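Long-range contacts in B12-binding domain-containing protein (Kitasatospora setae, PDB 6WTF), which probably methylates C2 of tryptophan as a cobalamin-dependent radical S-adenosylmethionine enzyme that carries a [4Fe-4S] cluster: residues N70-Y75 and R412-T417; A378-P383 and T405-G410. All coordinates share one frame; numbering follows the deposited sequence.

Contact 1 (N70-Y75 and R412-T417); sequences NTDTVY and RLFPYT. With SA8 (S-5'-azamethionine-5'-deoxyadenosine), chain E.
Bends at chi2 (-90°) and chi3 (-64°) fold the Arg412 side chain toward Asp72, whose own CG stands between its backbone N and carbonyl carbon (chi1 60°). The guanidinium then grips the carboxylate side-on in a two-pronged salt bridge: Arg412 NE reaches Asp72 OD2 at 2.7 Å on the syn side but tilted out of the carboxylate plane, and Arg412 NH2 meets Asp72 OD1 at 2.8 Å from above that plane. Each oxygen has a second donor. Val74 N closes an Asx turn onto Asp72 OD2 at 3.0 Å, from the face opposite Arg412 NE, while Thr71 OG1 donates to Asp72 OD1 on the anti side, so four bonds fix the carboxylate's rotation. Thr71 OG1 and Asp72 OD1 also line the edge of the Phe414 ring, and Val74 CG2 touches Phe414 CZ at 4.1 Å. The Arg412 backbone reads the adenine of the S-adenosylmethionine analogue SA8, its N donating to SA8 N1 at 3.2 Å and its O accepting from SA8 N6 at 3.0 Å. Thr71 OG1 also hydrogen-bonds cobalamin. The contact thus joins the cobalamin-binding loop between strand 63-67 and helix 83-96 to the end of strand 404-412 and the loop leading into helix 418-427.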
loop_
_atom_site.group_PDB
_atom_site.type_symbol
_atom_site.label_atom_id
_atom_site.label_comp_id
_atom_site.label_asym_id
_atom_site.label_seq_id
_atom_site.Cartn_x
_atom_site.Cartn_y
_atom_site.Cartn_z
ATOM N N ASN A 70 -2.850 5.149 -4.092
ATOM C CA ASN A 70 -2.190 4.364 -5.121
ATOM C C ASN A 70 -1.866 5.260 -6.306
ATOM O O ASN A 70 -2.749 5.961 -6.812
ATOM C CB ASN A 70 -3.079 3.199 -5.576
ATOM C CG ASN A 70 -3.757 2.486 -4.413
ATOM O OD1 ASN A 70 -3.156 2.267 -3.355
ATOM N ND2 ASN A 70 -5.021 2.119 -4.609
ATOM N N THR A 71 -0.604 5.237 -6.744
ATOM C CA THR A 71 -0.257 5.869 -8.013
ATOM C C THR A 71 -0.742 5.027 -9.180
ATOM O O THR A 71 -1.209 5.562 -10.191
ATOM C CB THR A 71 1.253 6.077 -8.110
ATOM O OG1 THR A 71 1.928 4.827 -7.902
ATOM C CG2 THR A 71 1.711 7.081 -7.071
ATOM N N ASP A 72 -0.648 3.709 -9.048
ATOM C CA ASP A 72 -1.116 2.766 -10.052
ATOM C C ASP A 72 -1.316 1.426 -9.351
ATOM O O ASP A 72 -1.157 1.316 -8.133
ATOM C CB ASP A 72 -0.137 2.671 -11.229
ATOM C CG ASP A 72 1.248 2.220 -10.807
ATOM O OD1 ASP A 72 1.905 2.938 -10.021
ATOM O OD2 ASP A 72 1.672 1.130 -11.255
ATOM N N THR A 73 -1.681 0.403 -10.125
ATOM C CA THR A 73 -1.867 -0.917 -9.531
ATOM C C THR A 73 -0.557 -1.579 -9.127
ATOM O O THR A 73 -0.593 -2.552 -8.366
ATOM C CB THR A 73 -2.611 -1.845 -10.492
ATOM O OG1 THR A 73 -1.944 -1.865 -11.760
ATOM C CG2 THR A 73 -4.043 -1.381 -10.677
ATOM N N VAL A 74 0.581 -1.070 -9.603
ATOM C CA VAL A 74 1.900 -1.650 -9.354
ATOM C C VAL A 74 1.893 -3.114 -9.780
ATOM O O VAL A 74 2.314 -4.005 -9.037
ATOM C CB VAL A 74 2.322 -1.462 -7.884
ATOM C CG1 VAL A 74 3.799 -1.825 -7.680
ATOM C CG2 VAL A 74 2.089 -0.020 -7.473
ATOM N N TYR A 75 1.404 -3.365 -10.990
ATOM C CA TYR A 75 1.411 -4.691 -11.597
ATOM C C TYR A 75 2.046 -4.551 -12.976
ATOM O O TYR A 75 1.445 -3.966 -13.883
ATOM C CB TYR A 75 -0.001 -5.273 -11.683
ATOM C CG TYR A 75 -0.019 -6.779 -11.829
ATOM C CD1 TYR A 75 0.389 -7.602 -10.789
ATOM C CD2 TYR A 75 -0.435 -7.377 -13.011
ATOM C CE1 TYR A 75 0.387 -8.981 -10.919
ATOM C CE2 TYR A 75 -0.450 -8.749 -13.151
ATOM C CZ TYR A 75 -0.037 -9.549 -12.103
ATOM O OH TYR A 75 -0.051 -10.920 -12.238
ATOM N N ARG A 412 7.837 -2.889 -11.107
ATOM C CA ARG A 412 7.552 -1.488 -11.383
ATOM C C ARG A 412 8.615 -0.612 -10.729
ATOM O O ARG A 412 8.920 -0.773 -9.543
ATOM C CB ARG A 412 6.160 -1.115 -10.874
ATOM C CG ARG A 412 5.043 -1.491 -11.831
ATOM C CD ARG A 412 4.767 -0.346 -12.786
ATOM N NE ARG A 412 4.270 0.825 -12.074
ATOM C CZ ARG A 412 4.898 1.995 -12.030
ATOM N NH1 ARG A 412 6.057 2.161 -12.663
ATOM N NH2 ARG A 412 4.367 3.001 -11.354
ATOM N N LEU A 413 9.180 0.312 -11.500
ATOM C CA LEU A 413 10.253 1.168 -11.010
ATOM C C LEU A 413 9.695 2.463 -10.438
ATOM O O LEU A 413 8.708 3.003 -10.943
ATOM C CB LEU A 413 11.244 1.479 -12.129
ATOM C CG LEU A 413 12.041 0.279 -12.642
ATOM C CD1 LEU A 413 13.007 0.735 -13.710
ATOM C CD2 LEU A 413 12.769 -0.415 -11.503
ATOM N N PHE A 414 10.326 2.941 -9.368
ATOM C CA PHE A 414 9.933 4.153 -8.665
ATOM C C PHE A 414 11.184 4.936 -8.297
ATOM O O PHE A 414 12.246 4.340 -8.074
ATOM C CB PHE A 414 9.121 3.831 -7.399
ATOM C CG PHE A 414 7.711 3.413 -7.685
ATOM C CD1 PHE A 414 7.389 2.072 -7.843
ATOM C CD2 PHE A 414 6.709 4.355 -7.798
ATOM C CE1 PHE A 414 6.082 1.683 -8.110
ATOM C CE2 PHE A 414 5.404 3.979 -8.061
ATOM C CZ PHE A 414 5.089 2.643 -8.223
ATOM N N PRO A 415 11.087 6.266 -8.206
ATOM C CA PRO A 415 12.305 7.080 -8.055
ATOM C C PRO A 415 13.094 6.797 -6.791
ATOM O O PRO A 415 14.325 6.929 -6.803
ATOM C CB PRO A 415 11.770 8.520 -8.075
ATOM C CG PRO A 415 10.341 8.411 -7.724
ATOM C CD PRO A 415 9.879 7.105 -8.296
ATOM N N TYR A 416 12.442 6.414 -5.698
ATOM C CA TYR A 416 13.148 6.205 -4.440
ATOM C C TYR A 416 13.131 4.745 -3.993
ATOM O O TYR A 416 13.073 4.452 -2.798
ATOM C CB TYR A 416 12.583 7.126 -3.362
ATOM C CG TYR A 416 12.573 8.562 -3.809
ATOM C CD1 TYR A 416 13.765 9.238 -4.052
ATOM C CD2 TYR A 416 11.380 9.242 -4.006
ATOM C CE1 TYR A 416 13.772 10.552 -4.472
ATOM C CE2 TYR A 416 11.375 10.561 -4.426
ATOM C CZ TYR A 416 12.574 11.210 -4.657
ATOM O OH TYR A 416 12.579 12.518 -5.074
ATOM N N THR A 417 13.172 3.820 -4.949
ATOM C CA THR A 417 13.570 2.459 -4.629
ATOM C C THR A 417 14.998 2.218 -5.108
ATOM O O THR A 417 15.423 2.792 -6.115
ATOM C CB THR A 417 12.632 1.438 -5.284
ATOM O OG1 THR A 417 12.851 1.414 -6.699
ATOM C CG2 THR A 417 11.170 1.801 -5.013
HETATM N N SA8 E . 4.513 -4.102 3.106
HETATM C CA SA8 E . 4.734 -4.874 1.871
HETATM C C SA8 E . 3.802 -4.385 0.769
HETATM O O SA8 E . 4.343 -4.459 -0.406
HETATM O OXT SA8 E . 2.674 -3.969 0.985
HETATM C CB SA8 E . 4.545 -6.409 2.097
HETATM C CG SA8 E . 5.368 -7.240 1.122
HETATM N ND SA8 E . 4.804 -7.294 -0.229
HETATM C CE SA8 E . 3.460 -7.882 -0.207
HETATM C "C5'" SA8 E . 5.716 -7.938 -1.170
HETATM C "C4'" SA8 E . 5.138 -8.070 -2.567
HETATM O "O4'" SA8 E . 4.702 -6.779 -3.041
HETATM C "C3'" SA8 E . 6.165 -8.508 -3.600
HETATM O "O3'" SA8 E . 6.345 -9.919 -3.584
HETATM C "C2'" SA8 E . 5.523 -8.024 -4.904
HETATM O "O2'" SA8 E . 4.577 -8.967 -5.394
HETATM C "C1'" SA8 E . 4.811 -6.735 -4.456
HETATM N N9 SA8 E . 5.502 -5.504 -4.830
HETATM C C8 SA8 E . 5.995 -4.538 -3.992
HETATM N N7 SA8 E . 6.591 -3.547 -4.611
HETATM C C5 SA8 E . 6.481 -3.883 -5.953
HETATM C C6 SA8 E . 6.904 -3.239 -7.134
HETATM N N6 SA8 E . 7.601 -2.096 -7.153
HETATM N N1 SA8 E . 6.601 -3.828 -8.312
HETATM C C2 SA8 E . 5.935 -4.987 -8.301
HETATM N N3 SA8 E . 5.501 -5.692 -7.253
HETATM C C4 SA8 E . 5.805 -5.084 -6.102
#

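Contact 2 (A378-P383 and T405-G410); sequences ALFGMP and TGFSLG. With SA8 (S-5'-azamethionine-5'-deoxyadenosine), chain E.
Ala378, Leu379 and Phe380 pair in parallel with Phe407, Ser408 and Leu409, the short strand axes 4.6 Å apart at 21°, through four N-H...O bonds that run from Ala378 N to Gly406 O (2.9 Å) up to Gly410 N to Phe380 O. On one face the rings of Phe380 and Phe407 lie side by side, rim to rim, pointing the same way with planes 12° apart, and Phe380 CE2 comes within 3.3 Å of Phe407 CD1. Ala378 CB meets Phe407 CD1 at 3.7 Å, and Leu409 CD1 approaches Phe380 CB at the same distance. Helices 387-398 and 497-505 pack against this apolar side. The other face carries Leu379 and Ser408 toward SA8. Leu379 reaches the neighbouring strand because its CG is trans to the main-chain N (chi1 -178°), which sets CD1 3.6 Å from Gly410 O. Ser408 OG lies beside its own backbone N and hydrogen-bonds a water at 2.7 Å; that water also hydrogen-bonds Ala378 O and, at 2.8 Å, SA8 O2'. One beta-alpha-beta unit of the radical SAM barrel therefore turns apolar side chains to its own helix 387-398 and to helix 497-505, and a water-mediated polar link to the ligand ribose.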
loop_
_atom_site.group_PDB
_atom_site.type_symbol
_atom_site.label_atom_id
_atom_site.label_comp_id
_atom_site.label_asym_id
_atom_site.label_seq_id
_atom_site.Cartn_x
_atom_site.Cartn_y
_atom_site.Cartn_z
ATOM N N ALA A 378 6.047 -14.538 -4.307
ATOM C CA ALA A 378 7.221 -14.680 -5.161
ATOM C C ALA A 378 7.194 -13.581 -6.213
ATOM O O ALA A 378 6.168 -13.378 -6.871
ATOM C CB ALA A 378 7.258 -16.054 -5.833
ATOM N N LEU A 379 8.314 -12.870 -6.370
ATOM C CA LEU A 379 8.430 -11.785 -7.345
ATOM C C LEU A 379 9.520 -12.148 -8.346
ATOM O O LEU A 379 10.700 -12.231 -7.986
ATOM C CB LEU A 379 8.726 -10.448 -6.667
ATOM C CG LEU A 379 8.818 -9.249 -7.619
ATOM C CD1 LEU A 379 7.559 -9.137 -8.475
ATOM C CD2 LEU A 379 9.045 -7.946 -6.847
ATOM N N PHE A 380 9.124 -12.366 -9.595
ATOM C CA PHE A 380 10.025 -12.839 -10.633
ATOM C C PHE A 380 10.423 -11.695 -11.551
ATOM O O PHE A 380 9.626 -10.798 -11.832
ATOM C CB PHE A 380 9.370 -13.952 -11.455
ATOM C CG PHE A 380 9.199 -15.243 -10.702
ATOM C CD1 PHE A 380 10.199 -15.706 -9.858
ATOM C CD2 PHE A 380 8.037 -15.988 -10.830
ATOM C CE1 PHE A 380 10.043 -16.883 -9.162
ATOM C CE2 PHE A 380 7.877 -17.163 -10.140
ATOM C CZ PHE A 380 8.880 -17.614 -9.303
ATOM N N GLY A 381 11.663 -11.750 -12.037
ATOM C CA GLY A 381 12.170 -10.776 -12.983
ATOM C C GLY A 381 13.177 -9.778 -12.445
ATOM O O GLY A 381 13.558 -8.857 -13.179
ATOM N N MET A 382 13.623 -9.923 -11.199
ATOM C CA MET A 382 14.668 -9.074 -10.654
ATOM C C MET A 382 15.995 -9.395 -11.347
ATOM O O MET A 382 16.109 -10.406 -12.042
ATOM C CB MET A 382 14.752 -9.264 -9.140
ATOM C CG MET A 382 13.520 -8.762 -8.394
ATOM S SD MET A 382 13.263 -6.971 -8.542
ATOM C CE MET A 382 14.407 -6.353 -7.311
ATOM N N PRO A 383 17.006 -8.533 -11.209
ATOM C CA PRO A 383 18.295 -8.806 -11.858
ATOM C C PRO A 383 18.832 -10.183 -11.488
ATOM O O PRO A 383 18.850 -10.571 -10.315
ATOM C CB PRO A 383 19.195 -7.683 -11.333
ATOM C CG PRO A 383 18.248 -6.555 -11.094
ATOM C CD PRO A 383 17.000 -7.208 -10.561
ATOM N N THR A 405 -0.062 -19.475 -2.985
ATOM C CA THR A 405 1.267 -19.105 -3.459
ATOM C C THR A 405 1.093 -18.141 -4.623
ATOM O O THR A 405 0.552 -18.510 -5.669
ATOM C CB THR A 405 2.067 -20.338 -3.868
ATOM O OG1 THR A 405 1.959 -21.331 -2.838
ATOM C CG2 THR A 405 3.532 -19.971 -4.059
ATOM N N GLY A 406 1.512 -16.886 -4.424
ATOM C CA GLY A 406 1.317 -15.845 -5.406
ATOM C C GLY A 406 2.572 -15.558 -6.205
ATOM O O GLY A 406 3.580 -15.110 -5.658
ATOM N N PHE A 407 2.499 -15.806 -7.510
ATOM C CA PHE A 407 3.630 -15.604 -8.412
ATOM C C PHE A 407 3.401 -14.344 -9.236
ATOM O O PHE A 407 2.490 -14.297 -10.067
ATOM C CB PHE A 407 3.827 -16.811 -9.327
ATOM C CG PHE A 407 4.174 -18.078 -8.601
ATOM C CD1 PHE A 407 5.456 -18.283 -8.117
ATOM C CD2 PHE A 407 3.226 -19.071 -8.419
ATOM C CE1 PHE A 407 5.780 -19.457 -7.460
ATOM C CE2 PHE A 407 3.546 -20.244 -7.767
ATOM C CZ PHE A 407 4.820 -20.437 -7.286
ATOM N N SER A 408 4.234 -13.329 -9.013
ATOM C CA SER A 408 4.212 -12.109 -9.804
ATOM C C SER A 408 5.474 -12.030 -10.656
ATOM O O SER A 408 6.515 -12.591 -10.308
ATOM C CB SER A 408 4.093 -10.877 -8.904
ATOM O OG SER A 408 3.003 -11.027 -8.006
ATOM N N LEU A 409 5.378 -11.315 -11.775
ATOM C CA LEU A 409 6.437 -11.311 -12.782
ATOM C C LEU A 409 6.639 -9.890 -13.292
ATOM O O LEU A 409 5.756 -9.329 -13.948
ATOM C CB LEU A 409 6.094 -12.261 -13.932
ATOM C CG LEU A 409 7.003 -12.255 -15.165
ATOM C CD1 LEU A 409 8.435 -12.557 -14.781
ATOM C CD2 LEU A 409 6.505 -13.253 -16.203
ATOM N N GLY A 410 7.794 -9.315 -13.003
ATOM C CA GLY A 410 8.095 -7.973 -13.452
ATOM C C GLY A 410 8.031 -6.965 -12.318
ATOM O O GLY A 410 7.211 -7.069 -11.395
HETATM N N SA8 E . 4.513 -4.102 3.106
HETATM C CA SA8 E . 4.734 -4.874 1.871
HETATM C C SA8 E . 3.802 -4.385 0.769
HETATM O O SA8 E . 4.343 -4.459 -0.406
HETATM O OXT SA8 E . 2.674 -3.969 0.985
HETATM C CB SA8 E . 4.545 -6.409 2.097
HETATM C CG SA8 E . 5.368 -7.240 1.122
HETATM N ND SA8 E . 4.804 -7.294 -0.229
HETATM C CE SA8 E . 3.460 -7.882 -0.207
HETATM C "C5'" SA8 E . 5.716 -7.938 -1.170
HETATM C "C4'" SA8 E . 5.138 -8.070 -2.567
HETATM O "O4'" SA8 E . 4.702 -6.779 -3.041
HETATM C "C3'" SA8 E . 6.165 -8.508 -3.600
HETATM O "O3'" SA8 E . 6.345 -9.919 -3.584
HETATM C "C2'" SA8 E . 5.523 -8.024 -4.904
HETATM O "O2'" SA8 E . 4.577 -8.967 -5.394
HETATM C "C1'" SA8 E . 4.811 -6.735 -4.456
HETATM N N9 SA8 E . 5.502 -5.504 -4.830
HETATM C C8 SA8 E . 5.995 -4.538 -3.992
HETATM N N7 SA8 E . 6.591 -3.547 -4.611
HETATM C C5 SA8 E . 6.481 -3.883 -5.953
HETATM C C6 SA8 E . 6.904 -3.239 -7.134
HETATM N N6 SA8 E . 7.601 -2.096 -7.153
HETATM N N1 SA8 E . 6.601 -3.828 -8.312
HETATM C C2 SA8 E . 5.935 -4.987 -8.301
HETATM N N3 SA8 E . 5.501 -5.692 -7.253
HETATM C C4 SA8 E . 5.805 -5.084 -6.102
HETATM O O HOH W 1 4.081 -11.754 -5.678
#

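Overall arrangement
Both contacts are buried and share strand 404-412, whose successive parts serve each in turn: residues 405-410 pair with strand 373-380 in contact 2, and Arg412 begins the 412-417 segment of contact 1. Contact 2 lies within the radical SAM core and is nested in the long loop that contact 1 closes by bringing in the B12-binding domain. Their chemistry differs accordingly. Contact 1, between the domains, is held by a charged pair between loop and strand end, whereas the pairing inside the core uses main-chain bonds and apolar side chains. The two centres are about 15 Å apart, yet both touch SA8: contact 1 addresses its adenine directly, while contact 2 meets its ribose with Leu379 and through a water.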